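PDB 6SBF: MstE from Scytonema sp. PCC 10023, which probably acts as a single-domain class II terpene cyclase, assembling complex isoprenoid scaffolds of the merosterol type. Local coordinates for residues T177-A182 / Y217-T222; W207-W211 / D318-N322. The protein carries 1 engineered substitution. All blocks are in the same frame, centred on the assembly; numbering follows the deposited sequence.

Contact 1 of 2, residues T177-A182 / Y217-T222; sequences TCVSAA and YTTALT
The helical segments 177-182 and 217-222 run in the same general direction, 30° apart, their axes approaching to 8.4 Å. The backbones pass closest where the CA of Cys178 faces that of Thr218 at 4.8 Å and the CA of Ala181 that of Thr222 at 4.7 Å. Ala181 points its methyl at the partner helix, where CB meets Leu221 CB at 3.7 Å and Thr222 OG1 at a tight 3.1 Å. A chi1 of -58° turns that hydroxyl back along its own helix, and OG1 donates to Thr218 O at 2.8 Å; this carbonyl also takes Thr222 N, the two donors arriving from opposite faces of its plane. Were Thr222 replaced by an alanine, Thr218 O would probably keep only the backbone N-H of these two donors, and a gap is likely to open beside the Ala181 methyl. One turn earlier, Thr218 OG1 presses on Cys178 CB (3.3 Å), while the CG2 methyls of Thr177 and Thr218 touch. Tyr217 turns its ring edge to Cys178 CB, and Leu221 CD1 lies over one ring face. A water donates to both Ala181 O and Leu221 O; another is hydrogen-bonded to Tyr217 OH and only weakly to Cys178 O. The pair belongs to the alpha6-alpha6 barrel: helix 187-200 packs on Thr177 and Thr222, helix 109-121 on Ala182 and Tyr217, and helix 265-275 on Leu221.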
# COMPACT_ATOMS: atom_id res chain seq x y z
N THR A 177 10.49 2.73 6.21
CA THR A 177 9.95 1.47 6.72
C THR A 177 8.77 0.98 5.89
O THR A 177 8.62 -0.24 5.69
CB THR A 177 9.62 1.67 8.20
OG1 THR A 177 10.80 2.15 8.89
CG2 THR A 177 9.19 0.39 8.86
N CYS A 178 7.95 1.88 5.39
CA CYS A 178 6.79 1.57 4.55
C CYS A 178 7.28 0.87 3.25
O CYS A 178 6.75 -0.17 2.85
CB CYS A 178 5.99 2.83 4.22
SG CYS A 178 6.98 4.26 3.66
N VAL A 179 8.30 1.43 2.60
CA VAL A 179 8.85 0.87 1.36
C VAL A 179 9.57 -0.42 1.68
O VAL A 179 9.41 -1.42 0.93
CB VAL A 179 9.76 1.87 0.67
CG1 VAL A 179 10.31 1.28 -0.64
CG2 VAL A 179 9.00 3.16 0.42
N SER A 180 10.32 -0.51 2.76
CA SER A 180 11.01 -1.73 3.15
C SER A 180 10.00 -2.86 3.40
O SER A 180 10.22 -4.01 2.96
CB SER A 180 11.86 -1.46 4.40
OG SER A 180 12.88 -0.52 4.15
N ALA A 181 8.89 -2.58 4.06
CA ALA A 181 7.86 -3.57 4.36
C ALA A 181 7.30 -4.11 3.04
O ALA A 181 7.08 -5.33 2.89
CB ALA A 181 6.77 -2.97 5.23
N ALA A 182 6.98 -3.24 2.11
CA ALA A 182 6.40 -3.65 0.83
C ALA A 182 7.43 -4.45 0.02
O ALA A 182 7.06 -5.48 -0.57
CB ALA A 182 5.91 -2.44 0.07
N TYR A 217 -0.94 0.54 7.39
CA TYR A 217 -0.31 0.13 6.13
C TYR A 217 1.04 -0.52 6.40
O TYR A 217 1.27 -1.70 6.01
CB TYR A 217 -0.19 1.35 5.22
CG TYR A 217 0.57 1.14 3.94
CD1 TYR A 217 1.92 1.28 3.86
CD2 TYR A 217 -0.09 0.89 2.76
CE1 TYR A 217 2.63 1.15 2.67
CE2 TYR A 217 0.60 0.75 1.56
CZ TYR A 217 1.96 0.87 1.50
OH TYR A 217 2.63 0.74 0.31
N THR A 218 1.94 0.16 7.06
CA THR A 218 3.30 -0.34 7.29
C THR A 218 3.22 -1.53 8.23
O THR A 218 4.01 -2.49 8.08
CB THR A 218 4.25 0.76 7.76
OG1 THR A 218 4.26 1.81 6.80
CG2 THR A 218 5.66 0.29 7.95
N THR A 219 2.38 -1.45 9.25
CA THR A 219 2.31 -2.51 10.27
C THR A 219 1.83 -3.81 9.61
O THR A 219 2.41 -4.88 9.84
CB THR A 219 1.43 -2.08 11.43
OG1 THR A 219 1.99 -0.89 12.02
CG2 THR A 219 1.33 -3.18 12.49
N ALA A 220 0.76 -3.75 8.83
CA ALA A 220 0.23 -4.98 8.17
C ALA A 220 1.30 -5.53 7.23
O ALA A 220 1.55 -6.74 7.25
CB ALA A 220 -1.01 -4.64 7.39
N LEU A 221 1.90 -4.70 6.39
CA LEU A 221 2.87 -5.21 5.42
C LEU A 221 4.06 -5.83 6.13
O LEU A 221 4.60 -6.84 5.69
CB LEU A 221 3.30 -4.10 4.48
CG LEU A 221 2.28 -3.71 3.41
CD1 LEU A 221 2.68 -2.45 2.74
CD2 LEU A 221 2.05 -4.84 2.41
N THR A 222 4.54 -5.21 7.20
CA THR A 222 5.72 -5.73 7.92
C THR A 222 5.37 -7.07 8.57
O THR A 222 6.15 -8.05 8.43
CB THR A 222 6.26 -4.74 8.94
OG1 THR A 222 6.62 -3.50 8.32
CG2 THR A 222 7.47 -5.33 9.60
O HOH W 1 5.24 0.97 0.55
O HOH W 2 5.08 -7.35 3.02

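Contact 2 of 2, residues W207-W211 / D318-N322; sequences WEGYW and DRNPN
Tyr210 reaches across to Asp318, where the second segment begins: its OH donates to the backbone O of Asp318 at 2.8 Å. The carbonyl oxygen lies at the edge of the phenol ring, near its plane, and the donor is tilted 22° from the carbonyl plane. Although Tyr210 CB points away from the other segment, CG is anti to the backbone N (chi1 -173°) and the end of the ring comes back near it. Arg319 adds its backbone O near the same ring edge, beside CE1. At Asn320 the chain turns back, and the Asp318 carboxylate braces the bend: Asn320 N donates to Asp318 OD1 at 2.8 Å, an Asx turn in which the N-H comes from above the carboxylate plane. Pro321 then brings its ring against Tyr210, crossing it at about a right angle, with CD 3.4 Å from Tyr210 CE1 and CG 3.5 Å from Tyr210 CD1. Asn322 ends the segment with a second polar link, ND2 to Gly209 O at 2.9 Å, nearly straight at 159°. Its amide also lies against Glu208, whose CB is 3.5 Å from Asn322 ND2, while the carboxylate OE1 packs on Asn322 CB. The other end of that amide is engaged too, because Asn322 OD1 accepts from Arg312, which also donates to Tyr210 O and so serves both segments. His176 stacks on the Tyr210 ring. The loop 207-211 and the turn 318-322, which runs into a 3-10 segment at Pro321, are thus joined by side-chain donors pointing at backbone carbonyls, one from each segment, with the Tyr210-Pro321 packing set between them. Since both acceptors are main-chain oxygens, the bonds probably help to hold the course of each loop, and no charge pair is involved in them.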
# COMPACT_ATOMS: atom_id res chain seq x y z
N TRP A 207 4.48 -0.51 13.48
CA TRP A 207 5.52 0.21 12.73
C TRP A 207 4.91 1.53 12.26
O TRP A 207 3.67 1.66 12.21
CB TRP A 207 6.00 -0.62 11.53
CG TRP A 207 6.90 -1.76 11.90
CD1 TRP A 207 8.26 -1.76 11.79
CD2 TRP A 207 6.53 -3.08 12.36
NE1 TRP A 207 8.78 -2.95 12.19
CE2 TRP A 207 7.73 -3.80 12.52
CE3 TRP A 207 5.33 -3.71 12.62
CZ2 TRP A 207 7.76 -5.12 12.99
CZ3 TRP A 207 5.33 -5.03 13.05
CH2 TRP A 207 6.54 -5.71 13.24
N GLU A 208 5.80 2.45 11.96
CA GLU A 208 5.46 3.75 11.39
C GLU A 208 6.11 3.87 10.02
O GLU A 208 7.28 3.52 9.87
CB GLU A 208 5.94 4.87 12.32
CG GLU A 208 5.38 4.82 13.73
CD GLU A 208 5.95 5.90 14.64
OE1 GLU A 208 6.96 6.49 14.28
OE2 GLU A 208 5.44 6.04 15.75
N GLY A 209 5.35 4.39 9.08
CA GLY A 209 5.84 4.61 7.72
C GLY A 209 6.39 6.01 7.49
O GLY A 209 6.32 6.89 8.36
N TYR A 210 6.91 6.24 6.32
CA TYR A 210 7.47 7.51 5.90
C TYR A 210 6.41 8.30 5.12
O TYR A 210 6.00 9.42 5.56
CB TYR A 210 8.75 7.30 5.09
CG TYR A 210 9.45 8.61 4.79
CD1 TYR A 210 10.28 9.18 5.74
CD2 TYR A 210 9.24 9.29 3.60
CE1 TYR A 210 10.90 10.39 5.48
CE2 TYR A 210 9.85 10.51 3.34
CZ TYR A 210 10.67 11.06 4.30
OH TYR A 210 11.24 12.28 4.05
N TRP A 211 5.91 7.72 4.03
CA TRP A 211 5.01 8.47 3.10
C TRP A 211 3.54 8.43 3.50
O TRP A 211 2.73 9.08 2.88
CB TRP A 211 5.16 7.88 1.71
CG TRP A 211 6.52 7.99 1.11
CD1 TRP A 211 7.42 6.97 0.95
CD2 TRP A 211 7.16 9.16 0.59
NE1 TRP A 211 8.57 7.42 0.37
CE2 TRP A 211 8.44 8.78 0.15
CE3 TRP A 211 6.81 10.51 0.49
CZ2 TRP A 211 9.33 9.68 -0.41
CZ3 TRP A 211 7.70 11.40 -0.07
CH2 TRP A 211 8.96 11.00 -0.51
N ASP A 318 13.56 15.88 5.80
CA ASP A 318 12.89 15.40 7.03
C ASP A 318 13.00 13.87 7.14
O ASP A 318 12.27 13.18 6.44
CB ASP A 318 11.44 15.84 7.06
CG ASP A 318 10.84 15.60 8.44
OD1 ASP A 318 11.57 15.02 9.32
OD2 ASP A 318 9.63 15.92 8.60
N ARG A 319 13.88 13.35 7.99
CA ARG A 319 13.96 11.88 8.26
C ARG A 319 12.83 11.39 9.16
O ARG A 319 12.69 10.16 9.27
CB ARG A 319 15.30 11.51 8.85
CG ARG A 319 16.48 11.78 7.95
CD ARG A 319 17.69 11.02 8.47
NE ARG A 319 18.98 11.37 7.88
CZ ARG A 319 19.57 12.54 8.02
NH1 ARG A 319 19.01 13.49 8.73
NH2 ARG A 319 20.73 12.76 7.44
N ASN A 320 12.05 12.28 9.77
CA ASN A 320 11.15 11.88 10.87
C ASN A 320 9.74 12.45 10.69
O ASN A 320 9.26 13.21 11.54
CB ASN A 320 11.84 12.37 12.17
CG ASN A 320 13.13 11.62 12.50
OD1 ASN A 320 13.11 10.41 12.66
ND2 ASN A 320 14.25 12.32 12.63
N PRO A 321 9.01 12.14 9.59
CA PRO A 321 7.69 12.73 9.35
C PRO A 321 6.65 12.41 10.43
O PRO A 321 5.66 13.13 10.52
CB PRO A 321 7.32 12.18 7.95
CG PRO A 321 8.13 10.92 7.86
CD PRO A 321 9.45 11.26 8.47
N ASN A 322 6.85 11.32 11.18
CA ASN A 322 5.89 11.02 12.27
C ASN A 322 6.08 12.00 13.46
O ASN A 322 5.28 11.92 14.37
CB ASN A 322 6.09 9.57 12.69
CG ASN A 322 5.77 8.62 11.53
OD1 ASN A 322 4.63 8.55 11.14
ND2 ASN A 322 6.80 7.99 10.98

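In the fold
From the N terminus the segments come in the order 177-182, 207-211, 217-222, 318-322, so the two contacts cross. Contact 1 closes a loop of 34 residues that carries helix 187-200 and then the 207-211 segment; contact 2 closes one of 106 residues, running through helices 215-229, 235-248, 265-275 and 282-298 to strand 311-313. Their centres lie about 12 Å apart, and the 207-211 segment joins them: Trp207 N probably donates a hydrogen bond to Thr219 OG1, while Gly209 and Tyr210 pack on Thr218 and Cys178. Together they tie a helix pair of the barrel to the loop between strands 311-313 and 328-329.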